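Local coordinates for protein SidF, inhibitor of growth family, member 3 (Legionella pneumophila subsp. pneumophila, PDB 4FYE) that probably removes phosphate from membrane phosphoinositides, acting as a phosphatidylinositol phosphate phosphatase of the bacterium Legionella, at residues 82-95 and 163-177. The protein carries 1 engineered substitution. Numbering follows the deposited sequence.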
loop_
_atom_site.group_PDB
_atom_site.type_symbol
_atom_site.label_atom_id
_atom_site.label_comp_id
_atom_site.label_asym_id
_atom_site.label_seq_id
_atom_site.Cartn_x
_atom_site.Cartn_y
_atom_site.Cartn_z
ATOM N N LEU A 82 13.921 3.531 -21.262
ATOM C CA LEU A 82 15.334 3.764 -21.059
ATOM C C LEU A 82 15.803 4.892 -22.019
ATOM O O LEU A 82 16.599 5.789 -21.627
ATOM C CB LEU A 82 16.110 2.459 -21.310
ATOM C CG LEU A 82 17.568 2.244 -20.876
ATOM C CD1 LEU A 82 18.381 1.390 -21.872
ATOM C CD2 LEU A 82 18.275 3.553 -20.663
ATOM N N VAL A 83 15.304 4.874 -23.260
ATOM C CA VAL A 83 15.692 5.927 -24.234
ATOM C C VAL A 83 15.351 7.267 -23.694
ATOM O O VAL A 83 16.123 8.188 -23.862
ATOM C CB VAL A 83 14.999 5.824 -25.586
ATOM C CG1 VAL A 83 14.982 7.185 -26.298
ATOM C CG2 VAL A 83 15.745 4.816 -26.430
ATOM N N ALA A 84 14.206 7.371 -23.022
ATOM C CA ALA A 84 13.786 8.658 -22.448
ATOM C C ALA A 84 14.750 9.065 -21.314
ATOM O O ALA A 84 15.284 10.158 -21.326
ATOM C CB ALA A 84 12.328 8.613 -21.970
ATOM N N ALA A 85 15.039 8.176 -20.373
ATOM C CA ALA A 85 16.022 8.481 -19.333
ATOM C C ALA A 85 17.340 8.952 -19.957
ATOM O O ALA A 85 17.953 9.938 -19.523
ATOM C CB ALA A 85 16.251 7.213 -18.498
ATOM N N ALA A 86 17.781 8.233 -20.988
ATOM C CA ALA A 86 18.999 8.574 -21.617
ATOM C C ALA A 86 18.973 9.988 -22.097
ATOM O O ALA A 86 19.969 10.668 -21.984
ATOM C CB ALA A 86 19.339 7.615 -22.755
ATOM N N LYS A 87 17.842 10.438 -22.636
ATOM C CA LYS A 87 17.834 11.716 -23.356
ATOM C C LYS A 87 17.833 12.835 -22.339
ATOM O O LYS A 87 18.451 13.917 -22.533
ATOM C CB LYS A 87 16.628 11.816 -24.275
ATOM C CG LYS A 87 16.832 11.080 -25.577
ATOM C CD LYS A 87 15.679 11.305 -26.535
ATOM C CE LYS A 87 15.981 10.569 -27.811
ATOM N NZ LYS A 87 15.048 10.984 -28.871
ATOM N N SER A 88 17.161 12.543 -21.233
ATOM C CA SER A 88 17.078 13.468 -20.110
ATOM C C SER A 88 18.493 13.698 -19.558
ATOM O O SER A 88 18.885 14.841 -19.375
ATOM C CB SER A 88 16.117 12.941 -19.051
ATOM O OG SER A 88 15.967 13.883 -18.019
ATOM N N LEU A 89 19.269 12.623 -19.389
ATOM C CA LEU A 89 20.653 12.728 -18.893
ATOM C C LEU A 89 21.588 13.477 -19.795
ATOM O O LEU A 89 22.325 14.353 -19.309
ATOM C CB LEU A 89 21.266 11.370 -18.540
ATOM C CG LEU A 89 21.472 11.031 -17.055
ATOM C CD1 LEU A 89 20.576 11.824 -16.117
ATOM C CD2 LEU A 89 21.422 9.540 -16.752
ATOM N N ILE A 90 21.563 13.174 -21.096
ATOM C CA ILE A 90 22.432 13.941 -22.018
ATOM C C ILE A 90 22.001 15.402 -22.193
ATOM O O ILE A 90 22.828 16.246 -22.524
ATOM C CB ILE A 90 22.782 13.235 -23.371
ATOM C CG1 ILE A 90 21.601 13.146 -24.325
ATOM C CG2 ILE A 90 23.346 11.824 -23.139
ATOM C CD1 ILE A 90 21.540 11.777 -25.013
ATOM N N ASP A 91 20.722 15.698 -21.942
ATOM C CA ASP A 91 20.211 17.085 -21.991
ATOM C C ASP A 91 20.670 17.898 -20.790
ATOM O O ASP A 91 21.042 19.057 -20.931
ATOM C CB ASP A 91 18.677 17.154 -22.101
ATOM C CG ASP A 91 18.164 17.082 -23.555
ATOM O OD1 ASP A 91 18.931 16.731 -24.491
ATOM O OD2 ASP A 91 16.958 17.360 -23.755
ATOM N N LYS A 92 20.682 17.295 -19.615
ATOM C CA LYS A 92 21.093 18.061 -18.464
ATOM C C LYS A 92 22.595 17.966 -18.184
ATOM O O LYS A 92 23.060 18.545 -17.208
ATOM C CB LYS A 92 20.225 17.745 -17.231
ATOM C CG LYS A 92 20.706 16.579 -16.383
ATOM C CD LYS A 92 19.848 16.418 -15.141
ATOM C CE LYS A 92 18.390 16.220 -15.514
ATOM N NZ LYS A 92 17.697 15.566 -14.373
ATOM N N ASP A 93 23.359 17.293 -19.052
ATOM C CA ASP A 93 24.799 17.072 -18.789
ATOM C C ASP A 93 25.702 18.218 -19.266
ATOM O O ASP A 93 25.247 19.090 -20.008
ATOM C CB ASP A 93 25.296 15.652 -19.183
ATOM C CG ASP A 93 25.744 15.516 -20.657
ATOM O OD1 ASP A 93 26.093 16.516 -21.328
ATOM O OD2 ASP A 93 25.779 14.359 -21.138
ATOM N N LYS A 94 26.967 18.205 -18.845
ATOM C CA LYS A 94 27.895 19.276 -19.209
ATOM C C LYS A 94 28.699 19.053 -20.488
ATOM O O LYS A 94 29.236 20.026 -21.042
ATOM C CB LYS A 94 28.795 19.671 -18.038
ATOM C CG LYS A 94 28.538 21.101 -17.601
ATOM C CD LYS A 94 27.528 21.232 -16.458
ATOM C CE LYS A 94 27.357 22.727 -16.194
ATOM N NZ LYS A 94 27.165 23.054 -14.751
ATOM N N LYS A 95 28.747 17.806 -20.963
ATOM C CA LYS A 95 29.411 17.477 -22.222
ATOM C C LYS A 95 28.561 17.914 -23.463
ATOM O O LYS A 95 27.404 18.294 -23.327
ATOM C CB LYS A 95 29.873 15.988 -22.252
ATOM C CG LYS A 95 30.459 15.430 -20.931
ATOM C CD LYS A 95 31.206 14.075 -21.044
ATOM C CE LYS A 95 30.336 12.819 -21.281
ATOM N NZ LYS A 95 29.442 12.284 -20.182
ATOM N N SER A 163 25.817 7.258 -24.540
ATOM C CA SER A 163 25.258 8.406 -23.819
ATOM C C SER A 163 26.295 9.026 -22.900
ATOM O O SER A 163 26.160 10.174 -22.506
ATOM C CB SER A 163 24.020 8.012 -23.065
ATOM O OG SER A 163 24.380 7.556 -21.781
ATOM N N GLY A 164 27.366 8.272 -22.639
ATOM C CA GLY A 164 28.407 8.639 -21.679
ATOM C C GLY A 164 27.952 8.559 -20.219
ATOM O O GLY A 164 28.597 9.127 -19.343
ATOM N N HIS A 165 26.855 7.854 -19.935
ATOM C CA HIS A 165 26.423 7.723 -18.544
ATOM C C HIS A 165 26.491 6.324 -18.059
ATOM O O HIS A 165 26.524 5.378 -18.846
ATOM C CB HIS A 165 25.052 8.330 -18.340
ATOM C CG HIS A 165 25.065 9.832 -18.365
ATOM N ND1 HIS A 165 25.464 10.543 -19.456
ATOM C CD2 HIS A 165 24.753 10.775 -17.370
ATOM C CE1 HIS A 165 25.401 11.870 -19.173
ATOM N NE2 HIS A 165 24.941 12.004 -17.908
ATOM N N LYS A 166 26.552 6.153 -16.752
ATOM C CA LYS A 166 26.637 4.784 -16.249
ATOM C C LYS A 166 25.257 4.147 -16.008
ATOM O O LYS A 166 24.233 4.825 -15.784
ATOM C CB LYS A 166 27.558 4.702 -15.029
ATOM C CG LYS A 166 29.024 4.935 -15.364
ATOM C CD LYS A 166 29.837 5.314 -14.130
ATOM C CE LYS A 166 31.251 4.767 -14.230
ATOM N NZ LYS A 166 31.176 3.280 -14.349
ATOM N N LEU A 167 25.241 2.832 -16.070
ATOM C CA LEU A 167 24.024 2.062 -15.873
ATOM C C LEU A 167 23.224 2.624 -14.719
ATOM O O LEU A 167 22.064 3.010 -14.916
ATOM C CB LEU A 167 24.378 0.586 -15.636
ATOM C CG LEU A 167 24.167 -0.486 -16.712
ATOM C CD1 LEU A 167 22.682 -0.870 -16.748
ATOM C CD2 LEU A 167 24.689 -0.076 -18.082
ATOM N N LYS A 168 23.863 2.720 -13.541
ATOM C CA LYS A 168 23.231 3.248 -12.298
ATOM C C LYS A 168 22.627 4.635 -12.435
ATOM O O LYS A 168 21.634 4.949 -11.834
ATOM C CB LYS A 168 24.198 3.217 -11.101
ATOM C CG LYS A 168 24.072 1.932 -10.284
ATOM C CD LYS A 168 24.298 2.154 -8.786
ATOM C CE LYS A 168 25.726 1.827 -8.366
ATOM N NZ LYS A 168 26.211 0.550 -8.977
ATOM N N ALA A 169 23.250 5.462 -13.243
ATOM C CA ALA A 169 22.771 6.808 -13.433
ATOM C C ALA A 169 21.461 6.809 -14.261
ATOM O O ALA A 169 20.481 7.455 -13.902
ATOM C CB ALA A 169 23.881 7.644 -14.078
ATOM N N LEU A 170 21.464 6.064 -15.360
ATOM C CA LEU A 170 20.312 5.928 -16.245
ATOM C C LEU A 170 19.083 5.468 -15.483
ATOM O O LEU A 170 17.998 6.046 -15.597
ATOM C CB LEU A 170 20.650 4.924 -17.358
ATOM C CG LEU A 170 21.546 5.603 -18.397
ATOM C CD1 LEU A 170 22.148 4.593 -19.344
ATOM C CD2 LEU A 170 20.729 6.629 -19.157
ATOM N N ASP A 171 19.294 4.438 -14.678
ATOM C CA ASP A 171 18.301 3.863 -13.791
ATOM C C ASP A 171 17.733 4.922 -12.858
ATOM O O ASP A 171 16.522 5.230 -12.886
ATOM C CB ASP A 171 19.010 2.742 -13.026
ATOM C CG ASP A 171 18.132 2.086 -11.984
ATOM O OD1 ASP A 171 17.030 1.571 -12.333
ATOM O OD2 ASP A 171 18.571 2.084 -10.807
ATOM N N LYS A 172 18.626 5.533 -12.078
ATOM C CA LYS A 172 18.274 6.660 -11.217
ATOM C C LYS A 172 17.496 7.714 -11.969
ATOM O O LYS A 172 16.494 8.193 -11.485
ATOM C CB LYS A 172 19.537 7.277 -10.639
ATOM C CG LYS A 172 19.404 7.832 -9.228
ATOM C CD LYS A 172 20.754 7.767 -8.505
ATOM C CE LYS A 172 21.063 6.350 -8.013
ATOM N NZ LYS A 172 22.521 6.027 -8.028
ATOM N N GLU A 173 17.931 8.100 -13.159
ATOM C CA GLU A 173 17.132 9.105 -13.885
ATOM C C GLU A 173 15.748 8.601 -14.360
ATOM O O GLU A 173 14.801 9.357 -14.458
ATOM C CB GLU A 173 17.907 9.647 -15.070
ATOM C CG GLU A 173 17.228 10.810 -15.759
ATOM C CD GLU A 173 17.200 12.078 -14.901
ATOM O OE1 GLU A 173 17.662 12.063 -13.723
ATOM O OE2 GLU A 173 16.715 13.116 -15.411
ATOM N N GLY A 174 15.646 7.325 -14.706
ATOM C CA GLY A 174 14.376 6.819 -15.176
ATOM C C GLY A 174 13.396 6.944 -14.013
ATOM O O GLY A 174 12.260 7.411 -14.197
ATOM N N HIS A 175 13.852 6.523 -12.820
ATOM C CA HIS A 175 13.047 6.652 -11.626
ATOM C C HIS A 175 12.663 8.089 -11.381
ATOM O O HIS A 175 11.490 8.357 -11.086
ATOM C CB HIS A 175 13.716 5.972 -10.426
ATOM C CG HIS A 175 13.638 4.446 -10.468
ATOM N ND1 HIS A 175 12.492 3.768 -10.229
ATOM C CD2 HIS A 175 14.613 3.477 -10.739
ATOM C CE1 HIS A 175 12.718 2.437 -10.334
ATOM N NE2 HIS A 175 14.014 2.259 -10.645
ATOM N N ASN A 176 13.594 9.033 -11.566
ATOM C CA ASN A 176 13.243 10.420 -11.266
ATOM C C ASN A 176 12.199 10.989 -12.163
ATOM O O ASN A 176 11.398 11.828 -11.738
ATOM C CB ASN A 176 14.438 11.374 -11.277
ATOM C CG ASN A 176 15.451 11.082 -10.180
ATOM O OD1 ASN A 176 16.545 11.661 -10.194
ATOM N ND2 ASN A 176 15.120 10.167 -9.240
ATOM N N ILE A 177 12.197 10.593 -13.423
ATOM C CA ILE A 177 11.250 11.261 -14.301
ATOM C C ILE A 177 9.880 10.588 -14.213
ATOM O O ILE A 177 8.855 11.233 -14.366
ATOM C CB ILE A 177 11.787 11.516 -15.726
ATOM C CG1 ILE A 177 11.225 10.522 -16.747
ATOM C CG2 ILE A 177 13.322 11.575 -15.750
ATOM C CD1 ILE A 177 11.891 10.654 -18.121
#
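Leu89 and Glu173 meet where helix 71-92 and helix 167-180 cross, their segments 82-92 and 167-177 at 100°, in knobs-into-holes packing that shows how one side chain can be apolar along its stem and polar at its tip. Glu173, the knob, enters a hole formed by Ala85, Ser88, Leu89 and Lys92. Its CB lies 3.6 Å from Leu89 CD1; CG, set anti to the backbone N (chi1 -172°), touches the same methyl and passes Ala85 O at 3.9 Å. A bend at chi2 then carries the carboxylate to the polar side, where OE2 accepts twice: Ser88 OG donates to the anti lone pair of OE2 (2.8 Å), while Lys92 NZ arrives on the syn side, tilted 24° from the carboxylate plane, in a salt bridge. Two donors grip OE2 and would restrain the rotation of the carboxylate. Leu170 is a second knob, among Leu82, Ala85, Ala86 and Leu89, and the backbones come nearest at Ala85 and Gly174, whose CA atoms are 4.8 Å apart. Beyond the crossing, Leu89 CB lies over one face of the His165 ring, offset toward its rim, in a CH-pi contact. Asp93, salt-bridged to Arg101 of helix 98-119, holds its carboxylate nearly coplanar with that ring, OD2 lying 3.2 Å from His165 CE1 at the ring edge.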